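Local coordinates for protein endoglucanase, family GH5 (Zobellia galactanivorans, PDB 6GL2) that probably hydrolyses beta-glucan chains of hemicellulose, such as mixed-linked glucan, as a family GH5 endoglucanase, at residues 252-264 / 290-303. Sequence-based numbering, arbitrary orientation.
Sequences LLAELDKIRDKFI and HAEFYARACAERGI
With CG turned away from the carbonyl carbon (chi1 -68°) and the chain extended from CG to NE, Arg301 reaches over Leu256 to meet Asp257 of the neighbouring helix. Its guanidinium grips the carboxylate side-on, NE and NH2 both donating to the single oxygen OD1, which lies in the guanidinium plane; Arg301 NE stands 2.8 Å from Asp257 OD1. Arg301 NH1 turns back to its own helix and donates a hydrogen bond to Ala297 O at 3.0 Å, a fairly straight bond (164°) that fixes the rotation of the group. Arg260 approaches the same Asp257 oxygen with a face of its guanidinium, a purely electrostatic pairing, while its NE forms a hydrogen-bonded salt bridge with Asp261 OD1; the two carboxylates probably offset the like charges of Arg260 and Arg301. Shortening Arg301 to an alanine would probably deprive Asp257 of its two-pronged partner and Ala297 O of the NH1 bond, and uncover Leu256 CB and Leu253 CD2, against which the arginine packs.

Helical segments 252-264 and 290-301 lie on helices 246-266 and 284-301, successive outer helices of the (beta/alpha)8 barrel, crossing at -27° with axes 10.5 Å apart and joined through strand 271-276. Leu256 is a knob among Tyr294, Ala297, Cys298 and Arg301, its CD1 tight against Ala297 CB at 3.4 Å, and it also rests on Met273 of that strand. One turn earlier, Leu253 CD2 lies 3.7 Å from Phe293 CE2, and Leu252 divides its methyls: CD2 comes to the edge of the Phe293 ring, CD1 sits 3.7 Å from Tyr294 CD2. The Tyr294 hydroxyl hydrogen-bonds to Ser228 O, and its ring stacks with Trp276. Past the Schellman motif that ends the second helix at Gly302, Ile303 CG1 meets Ile264 CD1 at 3.9 Å.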
loop_
_atom_site.group_PDB
_atom_site.type_symbol
_atom_site.label_atom_id
_atom_site.label_comp_id
_atom_site.label_asym_id
_atom_site.label_seq_id
_atom_site.Cartn_x
_atom_site.Cartn_y
_atom_site.Cartn_z
ATOM N N LEU A 252 -11.713 -13.651 11.275
ATOM C CA LEU A 252 -10.863 -12.469 11.017
ATOM C C LEU A 252 -9.691 -12.362 11.975
ATOM O O LEU A 252 -8.566 -12.092 11.605
ATOM C CB LEU A 252 -11.755 -11.230 11.044
ATOM C CG LEU A 252 -11.079 -9.898 10.805
ATOM C CD1 LEU A 252 -10.117 -9.833 9.617
ATOM C CD2 LEU A 252 -12.104 -8.821 10.750
ATOM N N LEU A 253 -9.905 -12.749 13.230
ATOM C CA LEU A 253 -8.845 -12.724 14.179
ATOM C C LEU A 253 -7.824 -13.839 13.800
ATOM O O LEU A 253 -6.611 -13.664 13.999
ATOM C CB LEU A 253 -9.320 -12.930 15.622
ATOM C CG LEU A 253 -10.159 -11.832 16.204
ATOM C CD1 LEU A 253 -10.376 -12.143 17.687
ATOM C CD2 LEU A 253 -9.409 -10.482 16.049
ATOM N N ALA A 254 -8.277 -14.975 13.246
ATOM C CA ALA A 254 -7.361 -16.029 12.866
ATOM C C ALA A 254 -6.470 -15.550 11.728
ATOM O O ALA A 254 -5.302 -15.843 11.658
ATOM C CB ALA A 254 -8.101 -17.291 12.423
ATOM N N GLU A 255 -7.053 -14.830 10.756
ATOM C CA GLU A 255 -6.284 -14.195 9.652
ATOM C C GLU A 255 -5.212 -13.273 10.193
ATOM O O GLU A 255 -4.035 -13.353 9.821
ATOM C CB GLU A 255 -7.296 -13.485 8.718
ATOM C CG GLU A 255 -6.716 -12.536 7.674
ATOM C CD GLU A 255 -6.020 -13.235 6.566
ATOM O OE1 GLU A 255 -5.433 -12.509 5.683
ATOM O OE2 GLU A 255 -5.934 -14.528 6.493
ATOM N N LEU A 256 -5.636 -12.353 11.048
ATOM C CA LEU A 256 -4.730 -11.367 11.587
ATOM C C LEU A 256 -3.628 -12.023 12.448
ATOM O O LEU A 256 -2.472 -11.588 12.524
ATOM C CB LEU A 256 -5.427 -10.223 12.310
ATOM C CG LEU A 256 -6.330 -9.393 11.362
ATOM C CD1 LEU A 256 -7.110 -8.322 12.175
ATOM C CD2 LEU A 256 -5.590 -8.709 10.212
ATOM N N ASP A 257 -4.012 -13.099 13.174
ATOM C CA ASP A 257 -3.053 -13.852 14.037
ATOM C C ASP A 257 -2.005 -14.638 13.216
ATOM O O ASP A 257 -0.881 -14.725 13.594
ATOM C CB ASP A 257 -3.787 -14.804 15.025
ATOM C CG ASP A 257 -4.569 -14.094 16.045
ATOM O OD1 ASP A 257 -4.333 -12.935 16.405
ATOM O OD2 ASP A 257 -5.362 -14.811 16.757
ATOM N N LYS A 258 -2.410 -15.125 12.029
ATOM C CA LYS A 258 -1.497 -15.723 11.078
ATOM C C LYS A 258 -0.378 -14.748 10.655
ATOM O O LYS A 258 0.801 -15.014 10.622
ATOM C CB LYS A 258 -2.260 -16.257 9.868
ATOM C CG LYS A 258 -1.551 -16.701 8.653
ATOM C CD LYS A 258 -2.586 -17.168 7.594
ATOM C CE LYS A 258 -3.151 -16.069 6.617
ATOM N NZ LYS A 258 -4.084 -16.321 5.407
ATOM N N ILE A 259 -0.827 -13.529 10.317
ATOM C CA ILE A 259 0.082 -12.447 9.896
ATOM C C ILE A 259 0.998 -12.055 11.072
ATOM O O ILE A 259 2.213 -11.933 10.959
ATOM C CB ILE A 259 -0.763 -11.251 9.427
ATOM C CG1 ILE A 259 -1.594 -11.637 8.196
ATOM C CG2 ILE A 259 0.095 -9.976 9.298
ATOM C CD1 ILE A 259 -2.652 -10.602 7.866
ATOM N N ARG A 260 0.400 -11.830 12.252
ATOM C CA ARG A 260 1.176 -11.519 13.450
ATOM C C ARG A 260 2.203 -12.600 13.791
ATOM O O ARG A 260 3.378 -12.373 14.015
ATOM C CB ARG A 260 0.269 -11.301 14.689
ATOM C CG ARG A 260 0.985 -11.221 16.026
ATOM C CD ARG A 260 0.050 -11.527 17.199
ATOM N NE ARG A 260 -0.496 -12.930 17.210
ATOM C CZ ARG A 260 -1.535 -13.318 17.948
ATOM N NH1 ARG A 260 -2.182 -12.420 18.714
ATOM N NH2 ARG A 260 -1.968 -14.569 17.897
ATOM N N ASP A 261 1.683 -13.827 13.806
ATOM C CA ASP A 261 2.567 -14.961 14.202
ATOM C C ASP A 261 3.789 -15.137 13.319
ATOM O O ASP A 261 4.912 -15.410 13.775
ATOM C CB ASP A 261 1.764 -16.245 14.348
ATOM C CG ASP A 261 0.766 -16.204 15.515
ATOM O OD1 ASP A 261 0.839 -15.322 16.379
ATOM O OD2 ASP A 261 -0.124 -17.125 15.511
ATOM N N LYS A 262 3.589 -14.949 12.001
ATOM C CA LYS A 262 4.674 -15.132 11.027
ATOM C C LYS A 262 5.602 -13.927 11.104
ATOM O O LYS A 262 6.775 -14.042 11.309
ATOM C CB LYS A 262 4.170 -15.313 9.598
ATOM C CG LYS A 262 5.271 -15.416 8.563
ATOM C CD LYS A 262 5.976 -16.759 8.813
ATOM C CE LYS A 262 6.953 -17.252 7.760
ATOM N NZ LYS A 262 7.400 -18.625 8.207
ATOM N N PHE A 263 5.073 -12.718 10.868
ATOM C CA PHE A 263 5.935 -11.550 10.697
ATOM C C PHE A 263 6.404 -10.921 12.002
ATOM O O PHE A 263 7.565 -10.588 12.115
ATOM C CB PHE A 263 5.273 -10.511 9.799
ATOM C CG PHE A 263 4.979 -11.041 8.408
ATOM C CD1 PHE A 263 6.021 -11.423 7.613
ATOM C CD2 PHE A 263 3.707 -11.077 7.855
ATOM C CE1 PHE A 263 5.764 -11.869 6.329
ATOM C CE2 PHE A 263 3.472 -11.487 6.526
ATOM C CZ PHE A 263 4.519 -11.904 5.797
ATOM N N ILE A 264 5.471 -10.625 12.859
ATOM C CA ILE A 264 5.769 -9.919 14.075
ATOM C C ILE A 264 6.521 -10.799 15.104
ATOM O O ILE A 264 7.543 -10.362 15.666
ATOM C CB ILE A 264 4.496 -9.324 14.741
ATOM C CG1 ILE A 264 3.798 -8.318 13.751
ATOM C CG2 ILE A 264 4.866 -8.689 16.120
ATOM C CD1 ILE A 264 2.466 -7.787 14.126
ATOM N N HIS A 290 -17.849 -4.239 10.718
ATOM C CA HIS A 290 -16.644 -4.877 10.189
ATOM C C HIS A 290 -15.452 -3.888 10.294
ATOM O O HIS A 290 -14.359 -4.261 10.744
ATOM C CB HIS A 290 -16.883 -5.252 8.729
ATOM C CG HIS A 290 -15.646 -5.747 8.073
ATOM N ND1 HIS A 290 -14.810 -4.898 7.360
ATOM C CD2 HIS A 290 -15.110 -7.021 7.958
ATOM C CE1 HIS A 290 -13.860 -5.629 6.836
ATOM N NE2 HIS A 290 -13.950 -6.912 7.297
ATOM N N ALA A 291 -15.631 -2.595 9.913
ATOM C CA ALA A 291 -14.550 -1.613 9.979
ATOM C C ALA A 291 -14.057 -1.438 11.384
ATOM O O ALA A 291 -12.837 -1.378 11.659
ATOM C CB ALA A 291 -14.970 -0.302 9.270
ATOM N N GLU A 292 -15.024 -1.264 12.294
ATOM C CA GLU A 292 -14.687 -1.082 13.714
ATOM C C GLU A 292 -13.823 -2.245 14.243
ATOM O O GLU A 292 -12.827 -2.060 14.911
ATOM C CB GLU A 292 -16.023 -1.039 14.530
ATOM C CG GLU A 292 -16.817 0.285 14.518
ATOM C CD GLU A 292 -18.201 0.221 15.110
ATOM O OE1 GLU A 292 -18.690 -0.916 15.357
ATOM O OE2 GLU A 292 -18.836 1.318 15.280
ATOM N N PHE A 293 -14.288 -3.459 13.923
ATOM C CA PHE A 293 -13.661 -4.690 14.467
ATOM C C PHE A 293 -12.262 -4.943 13.859
ATOM O O PHE A 293 -11.288 -5.215 14.494
ATOM C CB PHE A 293 -14.534 -5.892 14.196
ATOM C CG PHE A 293 -14.070 -7.144 14.913
ATOM C CD1 PHE A 293 -14.467 -7.462 16.242
ATOM C CD2 PHE A 293 -13.153 -7.992 14.314
ATOM C CE1 PHE A 293 -14.018 -8.617 16.860
ATOM C CE2 PHE A 293 -12.685 -9.170 14.974
ATOM C CZ PHE A 293 -13.114 -9.462 16.244
ATOM N N TYR A 294 -12.237 -4.733 12.533
ATOM C CA TYR A 294 -10.965 -4.947 11.800
ATOM C C TYR A 294 -9.881 -4.011 12.328
ATOM O O TYR A 294 -8.751 -4.359 12.571
ATOM C CB TYR A 294 -11.301 -4.838 10.275
ATOM C CG TYR A 294 -10.173 -5.296 9.331
ATOM C CD1 TYR A 294 -8.978 -4.606 9.295
ATOM C CD2 TYR A 294 -10.342 -6.342 8.456
ATOM C CE1 TYR A 294 -7.948 -4.978 8.465
ATOM C CE2 TYR A 294 -9.310 -6.736 7.619
ATOM C CZ TYR A 294 -8.097 -6.001 7.575
ATOM O OH TYR A 294 -7.066 -6.390 6.754
ATOM N N ALA A 295 -10.251 -2.694 12.341
ATOM C CA ALA A 295 -9.294 -1.674 12.696
ATOM C C ALA A 295 -8.796 -1.908 14.166
ATOM O O ALA A 295 -7.600 -1.809 14.457
ATOM C CB ALA A 295 -9.868 -0.268 12.524
ATOM N N ARG A 296 -9.720 -2.219 15.067
ATOM C CA ARG A 296 -9.399 -2.505 16.488
ATOM C C ARG A 296 -8.432 -3.708 16.527
ATOM O O ARG A 296 -7.461 -3.685 17.233
ATOM C CB ARG A 296 -10.673 -2.746 17.305
ATOM C CG ARG A 296 -10.503 -3.391 18.696
ATOM C CD ARG A 296 -11.858 -3.695 19.388
ATOM N NE ARG A 296 -11.636 -4.070 20.794
ATOM C CZ ARG A 296 -11.728 -3.233 21.834
ATOM N NH1 ARG A 296 -12.217 -2.026 21.693
ATOM N NH2 ARG A 296 -11.432 -3.678 23.049
ATOM N N ALA A 297 -8.724 -4.745 15.739
ATOM C CA ALA A 297 -7.930 -5.977 15.751
ATOM C C ALA A 297 -6.494 -5.710 15.279
ATOM O O ALA A 297 -5.503 -6.175 15.793
ATOM C CB ALA A 297 -8.578 -7.073 14.985
ATOM N N CYS A 298 -6.388 -4.822 14.263
ATOM C CA CYS A 298 -5.076 -4.407 13.813
ATOM C C CYS A 298 -4.375 -3.586 14.875
ATOM O O CYS A 298 -3.191 -3.833 15.164
ATOM C CB CYS A 298 -5.196 -3.553 12.489
ATOM S SG CYS A 298 -5.552 -4.548 11.032
ATOM N N ALA A 299 -5.057 -2.600 15.452
ATOM C CA ALA A 299 -4.442 -1.735 16.448
ATOM C C ALA A 299 -3.939 -2.565 17.664
ATOM O O ALA A 299 -2.812 -2.342 18.100
ATOM C CB ALA A 299 -5.415 -0.673 16.897
ATOM N N GLU A 300 -4.689 -3.563 18.087
ATOM C CA GLU A 300 -4.283 -4.431 19.214
ATOM C C GLU A 300 -3.045 -5.227 18.916
ATOM O O GLU A 300 -2.297 -5.578 19.834
ATOM C CB GLU A 300 -5.449 -5.336 19.612
ATOM C CG GLU A 300 -6.547 -4.444 20.193
ATOM C CD GLU A 300 -7.709 -5.098 20.864
ATOM O OE1 GLU A 300 -7.952 -6.300 20.641
ATOM O OE2 GLU A 300 -8.372 -4.310 21.600
ATOM N N ARG A 301 -2.770 -5.531 17.666
ATOM C CA ARG A 301 -1.630 -6.241 17.196
ATOM C C ARG A 301 -0.461 -5.350 16.761
ATOM O O ARG A 301 0.587 -5.887 16.406
ATOM C CB ARG A 301 -2.039 -7.201 16.109
ATOM C CG ARG A 301 -2.899 -8.348 16.648
ATOM C CD ARG A 301 -3.722 -9.041 15.573
ATOM N NE ARG A 301 -4.507 -10.115 16.173
ATOM C CZ ARG A 301 -5.498 -9.918 16.973
ATOM N NH1 ARG A 301 -6.040 -8.734 17.179
ATOM N NH2 ARG A 301 -6.034 -10.999 17.594
ATOM N N GLY A 302 -0.629 -4.025 16.734
ATOM C CA GLY A 302 0.452 -3.145 16.333
ATOM C C GLY A 302 0.603 -3.048 14.810
ATOM O O GLY A 302 1.667 -2.642 14.354
ATOM N N ILE A 303 -0.392 -3.501 14.115
ATOM C CA ILE A 303 -0.441 -3.462 12.622
ATOM C C ILE A 303 -1.133 -2.157 12.240
ATOM O O ILE A 303 -2.174 -1.834 12.735
ATOM C CB ILE A 303 -1.251 -4.616 12.063
ATOM C CG1 ILE A 303 -0.613 -5.984 12.447
ATOM C CG2 ILE A 303 -1.535 -4.522 10.525
ATOM C CD1 ILE A 303 -1.426 -7.235 12.161
#